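Local coordinates for protein aminotransferase class I and II (Streptococcus suis 89/1591, PDB 3OP7) that probably transfers amino groups between amino acids and keto acids, using pyridoxal phosphate bound to a lysine as its cofactor, at residues Y189-E194 / I215-L220; L96-L101 / M157-N162. One frame throughout, in Å; residues are numbered along the deposited sequence.

Overall arrangement
Both contacts involve the large mixed sheet of the PLP-binding domain, and their centres lie about 8 Å apart. Contact 1 pairs strand 189-193 with strand 214-219; contact 2 lays helix 89-101 over strand 157-161, the neighbour of 189-193 on its other side. The two contacts are stitched together directly: Leu-191 O lies 2.9 Å from Ile-160 N and Asp-193 O 2.8 Å from Asn-161 ND2, both probable hydrogen bonds. Helix 89-101 also reaches contact 1, where its Val-97 touches Ile-215 and its Asn-94 bonds Asp-193. The C-terminal ends of strands 189-193 and 214-219 face the cofactor, where Asp-193 and Ser-219 bond the modified lysine LLP at position 222; Met-157 and Leu-101 lie toward the other end.

Contact 1 of 2, residues Y189-E194 / I215-L220; sequences YILSDE and IAVNSL
Ile-190 O takes the N-H of Ile-215 at 2.8 Å, the first of four backbone hydrogen bonds that join segments 189-194 and 215-220; the strands run parallel, their axes 14° apart. Ser-192 gives its N-H to Ile-215 O and receives that of Val-217, and Glu-194 N, just past the strand's end, closes the ladder on Val-217 O at 2.8 Å. On the Leu-191 face, Leu-191 CD1 meets Val-217 CG2 at 3.6 Å and Ile-215 CG2 at 4.0 Å, while Ile-215 CD1 reaches the Tyr-189 ring obliquely. Helix 89-101 packs on this face. This strand pair belongs to the central sheet of a fold-type I PLP enzyme: Asp-193 OD2 bonds the pyridine nitrogen N1 of LLP at position 222, with Asn-94 ND2 as a second partner that helps position the carboxylate. Ser-219 OG bonds the cofactor's phosphate. On the other face CG of Glu-194 stands beside the backbone N (chi1 -62°) and the chain runs on extended, which lays the carboxylate alongside Ala-216, with OE1 3.6 Å from the methyl CB. Ser-192 OG donates to Glu-194 OE2 at 2.8 Å, and Ser-206 and Ile-207 hold the group too. A water bridges Glu-194 OE1 (2.7 Å) and Asn-218 ND2.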
loop_
_atom_site.group_PDB
_atom_site.type_symbol
_atom_site.label_atom_id
_atom_site.label_comp_id
_atom_site.label_asym_id
_atom_site.label_seq_id
_atom_site.Cartn_x
_atom_site.Cartn_y
_atom_site.Cartn_z
ATOM N N TYR A 189 -11.248 9.513 -18.825
ATOM C CA TYR A 189 -9.878 9.539 -18.383
ATOM C C TYR A 189 -9.200 8.425 -19.108
ATOM O O TYR A 189 -9.836 7.426 -19.451
ATOM C CB TYR A 189 -9.743 9.170 -16.934
ATOM C CG TYR A 189 -10.380 10.107 -15.934
ATOM C CD1 TYR A 189 -9.908 11.375 -15.778
ATOM C CD2 TYR A 189 -11.449 9.673 -15.116
ATOM C CE1 TYR A 189 -10.498 12.244 -14.827
ATOM C CE2 TYR A 189 -12.031 10.510 -14.172
ATOM C CZ TYR A 189 -11.546 11.792 -14.026
ATOM O OH TYR A 189 -12.122 12.623 -13.081
ATOM N N ILE A 190 -7.899 8.552 -19.264
ATOM C CA ILE A 190 -7.052 7.429 -19.678
ATOM C C ILE A 190 -5.981 7.218 -18.612
ATOM O O ILE A 190 -5.128 8.080 -18.389
ATOM C CB ILE A 190 -6.374 7.633 -21.058
ATOM C CG1 ILE A 190 -7.410 7.770 -22.189
ATOM C CG2 ILE A 190 -5.439 6.424 -21.330
ATOM C CD1 ILE A 190 -6.835 8.180 -23.546
ATOM N N LEU A 191 -6.071 6.085 -17.916
ATOM C CA LEU A 191 -5.085 5.685 -16.924
ATOM C C LEU A 191 -4.057 4.890 -17.723
ATOM O O LEU A 191 -4.416 3.928 -18.447
ATOM C CB LEU A 191 -5.693 4.754 -15.908
ATOM C CG LEU A 191 -4.715 4.019 -14.951
ATOM C CD1 LEU A 191 -3.731 5.028 -14.237
ATOM C CD2 LEU A 191 -5.466 3.154 -13.898
ATOM N N SER A 192 -2.806 5.319 -17.674
ATOM C CA SER A 192 -1.724 4.613 -18.350
ATOM C C SER A 192 -0.612 4.216 -17.362
ATOM O O SER A 192 0.049 5.070 -16.773
ATOM C CB SER A 192 -1.164 5.506 -19.458
ATOM O OG SER A 192 -0.156 4.828 -20.196
ATOM N N ASP A 193 -0.488 2.920 -17.108
ATOM C CA ASP A 193 0.566 2.383 -16.292
ATOM C C ASP A 193 1.825 2.276 -17.174
ATOM O O ASP A 193 1.888 1.492 -18.150
ATOM C CB ASP A 193 0.115 1.038 -15.714
ATOM C CG ASP A 193 1.222 0.270 -14.984
ATOM O OD1 ASP A 193 2.421 0.470 -15.249
ATOM O OD2 ASP A 193 0.864 -0.646 -14.241
ATOM N N GLU A 194 2.768 3.150 -16.866
ATOM C CA GLU A 194 3.940 3.380 -17.642
ATOM C C GLU A 194 5.219 2.914 -16.983
ATOM O O GLU A 194 6.292 3.446 -17.264
ATOM C CB GLU A 194 4.001 4.863 -18.073
ATOM C CG GLU A 194 2.805 5.196 -18.951
ATOM C CD GLU A 194 2.570 6.655 -19.304
ATOM O OE1 GLU A 194 3.137 7.558 -18.663
ATOM O OE2 GLU A 194 1.807 6.878 -20.298
ATOM N N ILE A 215 -3.774 10.071 -16.982
ATOM C CA ILE A 215 -3.351 9.821 -15.579
ATOM C C ILE A 215 -2.192 8.831 -15.736
ATOM O O ILE A 215 -2.400 7.697 -16.206
ATOM C CB ILE A 215 -4.466 9.221 -14.710
ATOM C CG1 ILE A 215 -5.679 10.153 -14.641
ATOM C CG2 ILE A 215 -3.924 8.875 -13.278
ATOM C CD1 ILE A 215 -6.899 9.513 -13.991
ATOM N N ALA A 216 -0.969 9.304 -15.470
ATOM C CA ALA A 216 0.248 8.515 -15.603
ATOM C C ALA A 216 0.630 7.864 -14.298
ATOM O O ALA A 216 0.653 8.540 -13.267
ATOM C CB ALA A 216 1.399 9.400 -16.088
ATOM N N VAL A 217 0.870 6.554 -14.350
ATOM C CA VAL A 217 1.323 5.798 -13.207
ATOM C C VAL A 217 2.715 5.317 -13.562
ATOM O O VAL A 217 2.997 4.836 -14.679
ATOM C CB VAL A 217 0.363 4.638 -12.842
ATOM C CG1 VAL A 217 1.078 3.534 -12.025
ATOM C CG2 VAL A 217 -0.863 5.179 -12.074
ATOM N N ASN A 218 3.643 5.467 -12.619
ATOM C CA ASN A 218 4.996 5.010 -12.878
ATOM C C ASN A 218 5.678 4.647 -11.550
ATOM O O ASN A 218 5.090 4.774 -10.477
ATOM C CB ASN A 218 5.784 6.062 -13.659
ATOM C CG ASN A 218 6.860 5.456 -14.622
ATOM O OD1 ASN A 218 7.523 4.467 -14.288
ATOM N ND2 ASN A 218 7.018 6.045 -15.845
ATOM N N SER A 219 6.901 4.150 -11.651
ATOM C CA SER A 219 7.664 3.834 -10.431
ATOM C C SER A 219 9.133 3.606 -10.698
ATOM O O SER A 219 9.580 3.597 -11.837
ATOM C CB SER A 219 7.090 2.650 -9.724
ATOM O OG SER A 219 7.522 1.441 -10.223
ATOM N N LEU A 220 9.870 3.419 -9.618
ATOM C CA LEU A 220 11.306 3.184 -9.704
ATOM C C LEU A 220 11.616 1.696 -9.780
ATOM O O LEU A 220 12.789 1.326 -9.784
ATOM C CB LEU A 220 12.052 3.823 -8.565
ATOM C CG LEU A 220 11.911 5.369 -8.480
ATOM C CD1 LEU A 220 12.626 5.968 -7.250
ATOM C CD2 LEU A 220 12.394 6.065 -9.760
HETATM O O HOH W 1 5.152 8.184 -16.948
#

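Contact 2 of 2, residues L96-L101 / M157-N162; sequences LVLYSL and MICINN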
loop_
_atom_site.group_PDB
_atom_site.type_symbol
_atom_site.label_atom_id
_atom_site.label_comp_id
_atom_site.label_asym_id
_atom_site.label_seq_id
_atom_site.Cartn_x
_atom_site.Cartn_y
_atom_site.Cartn_z
ATOM N N LEU A 96 -4.708 3.494 -6.022
ATOM C CA LEU A 96 -5.204 4.813 -5.586
ATOM C C LEU A 96 -6.085 5.463 -6.673
ATOM O O LEU A 96 -7.156 6.014 -6.372
ATOM C CB LEU A 96 -4.058 5.725 -5.280
ATOM C CG LEU A 96 -4.399 7.172 -4.856
ATOM C CD1 LEU A 96 -5.294 7.185 -3.595
ATOM C CD2 LEU A 96 -3.092 7.981 -4.670
ATOM N N VAL A 97 -5.640 5.396 -7.915
ATOM C CA VAL A 97 -6.404 5.999 -9.036
ATOM C C VAL A 97 -7.792 5.335 -9.142
ATOM O O VAL A 97 -8.846 6.009 -9.117
ATOM C CB VAL A 97 -5.672 5.913 -10.370
ATOM C CG1 VAL A 97 -6.586 6.381 -11.587
ATOM C CG2 VAL A 97 -4.411 6.782 -10.296
ATOM N N LEU A 98 -7.796 4.005 -9.221
ATOM C CA LEU A 98 -9.032 3.273 -9.462
ATOM C C LEU A 98 -9.970 3.349 -8.280
ATOM O O LEU A 98 -11.172 3.589 -8.407
ATOM C CB LEU A 98 -8.677 1.822 -9.863
ATOM C CG LEU A 98 -7.878 1.733 -11.178
ATOM C CD1 LEU A 98 -7.152 0.392 -11.287
ATOM C CD2 LEU A 98 -8.815 1.945 -12.377
ATOM N N TYR A 99 -9.423 3.172 -7.102
ATOM C CA TYR A 99 -10.259 3.184 -5.926
ATOM C C TYR A 99 -10.893 4.575 -5.701
ATOM O O TYR A 99 -12.060 4.681 -5.263
ATOM C CB TYR A 99 -9.434 2.723 -4.745
ATOM C CG TYR A 99 -10.171 2.154 -3.575
ATOM C CD1 TYR A 99 -11.437 1.615 -3.694
ATOM C CD2 TYR A 99 -9.611 2.180 -2.327
ATOM C CE1 TYR A 99 -12.127 1.116 -2.585
ATOM C CE2 TYR A 99 -10.289 1.665 -1.223
ATOM C CZ TYR A 99 -11.534 1.130 -1.366
ATOM O OH TYR A 99 -12.201 0.658 -0.242
ATOM N N SER A 100 -10.155 5.637 -6.004
ATOM C CA SER A 100 -10.614 7.005 -5.793
ATOM C C SER A 100 -11.695 7.367 -6.813
ATOM O O SER A 100 -12.699 8.037 -6.464
ATOM C CB SER A 100 -9.438 7.990 -5.933
ATOM O OG SER A 100 -8.531 7.857 -4.858
ATOM N N LEU A 101 -11.488 6.968 -8.067
ATOM C CA LEU A 101 -12.278 7.510 -9.159
ATOM C C LEU A 101 -13.411 6.644 -9.662
ATOM O O LEU A 101 -14.345 7.169 -10.265
ATOM C CB LEU A 101 -11.369 7.916 -10.346
ATOM C CG LEU A 101 -10.329 8.980 -9.994
ATOM C CD1 LEU A 101 -9.411 9.165 -11.217
ATOM C CD2 LEU A 101 -10.967 10.310 -9.540
HETATM N N MSE A 157 -13.479 5.755 -18.023
HETATM C CA MSE A 157 -12.043 5.530 -18.024
HETATM C C MSE A 157 -11.654 4.428 -18.984
HETATM O O MSE A 157 -12.391 3.468 -19.141
HETATM C CB MSE A 157 -11.567 5.167 -16.601
HETATM C CG MSE A 157 -10.035 5.020 -16.486
HETATM SE SE MSE A 157 -9.480 4.595 -14.720
HETATM C CE MSE A 157 -9.875 6.316 -13.927
ATOM N N ILE A 158 -10.516 4.615 -19.663
ATOM C CA ILE A 158 -9.854 3.622 -20.454
ATOM C C ILE A 158 -8.502 3.364 -19.784
ATOM O O ILE A 158 -7.767 4.329 -19.468
ATOM C CB ILE A 158 -9.610 4.107 -21.894
ATOM C CG1 ILE A 158 -10.939 4.386 -22.592
ATOM C CG2 ILE A 158 -8.814 3.047 -22.734
ATOM C CD1 ILE A 158 -10.805 5.261 -23.854
ATOM N N CYS A 159 -8.212 2.090 -19.527
ATOM C CA CYS A 159 -6.954 1.683 -18.906
ATOM C C CYS A 159 -6.035 1.038 -19.905
ATOM O O CYS A 159 -6.427 0.096 -20.629
ATOM C CB CYS A 159 -7.218 0.729 -17.732
ATOM S SG CYS A 159 -8.291 1.328 -16.460
ATOM N N ILE A 160 -4.798 1.547 -19.973
ATOM C CA ILE A 160 -3.749 0.964 -20.771
ATOM C C ILE A 160 -2.473 0.777 -19.948
ATOM O O ILE A 160 -2.322 1.351 -18.875
ATOM C CB ILE A 160 -3.432 1.843 -21.995
ATOM C CG1 ILE A 160 -2.828 3.204 -21.594
ATOM C CG2 ILE A 160 -4.683 2.016 -22.907
ATOM C CD1 ILE A 160 -2.333 4.021 -22.873
ATOM N N ASN A 161 -1.542 -0.011 -20.479
ATOM C CA ASN A 161 -0.279 -0.312 -19.844
ATOM C C ASN A 161 0.705 -0.154 -21.020
ATOM O O ASN A 161 0.642 -0.870 -22.020
ATOM C CB ASN A 161 -0.378 -1.729 -19.276
ATOM C CG ASN A 161 0.842 -2.214 -18.499
ATOM O OD1 ASN A 161 0.987 -3.447 -18.332
ATOM N ND2 ASN A 161 1.672 -1.306 -17.974
ATOM N N ASN A 162 1.592 0.826 -20.914
ATOM C CA ASN A 162 2.417 1.249 -22.034
ATOM C C ASN A 162 3.865 1.470 -21.548
ATOM O O ASN A 162 4.139 2.473 -20.880
ATOM C CB ASN A 162 1.875 2.543 -22.645
ATOM C CG ASN A 162 2.246 2.696 -24.129
ATOM O OD1 ASN A 162 2.354 1.682 -24.884
ATOM N ND2 ASN A 162 2.494 3.937 -24.554
#
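Selenomethionine Met-157 reaches from strand 157-161 to the sheet-facing side of helix 89-101, meeting Val-97, Leu-98 and Leu-101. This is helix-on-sheet packing in the alpha/beta/alpha large domain of a fold-type I aminotransferase. The helix runs nearly antiparallel to the strand, at 167°, and the axes stay 11.8 Å apart, a gap that Met-157 largely spans. Its CB leaves the strand toward the helix, and with CG anti to the backbone N (chi1 -175°) and the next torsion also extended, CB and CG serve as a straight spacer that carries the selenium across. SE meets Leu-98 CD2 at 3.6 Å, the two side chains crossing at about a right angle. There the chain bends (chi3 -71°), and the terminal CE rests against two helix residues one turn apart: it lies 4.0 Å from Val-97 CG1 and equally far from Leu-101 CD1. Leu-101 CB is within 4.2 Å of the same methyl.

No hydrogen bond crosses this interface; the contact is apolar and buried. Leu-98 also packs on Leu-191 of the neighbouring strand and on Ile-121 and Pro-122 of helix 117-124, and Met-157 touches Tyr-189. Tyr-99, on the same helix, bonds through its OH to Ser-124 OG of the second subunit, which places the helix at the subunit interface. Besides touching selenium, Leu-98 CD2 lies 4.2 Å from Cys-159 SG, two residues further along the strand.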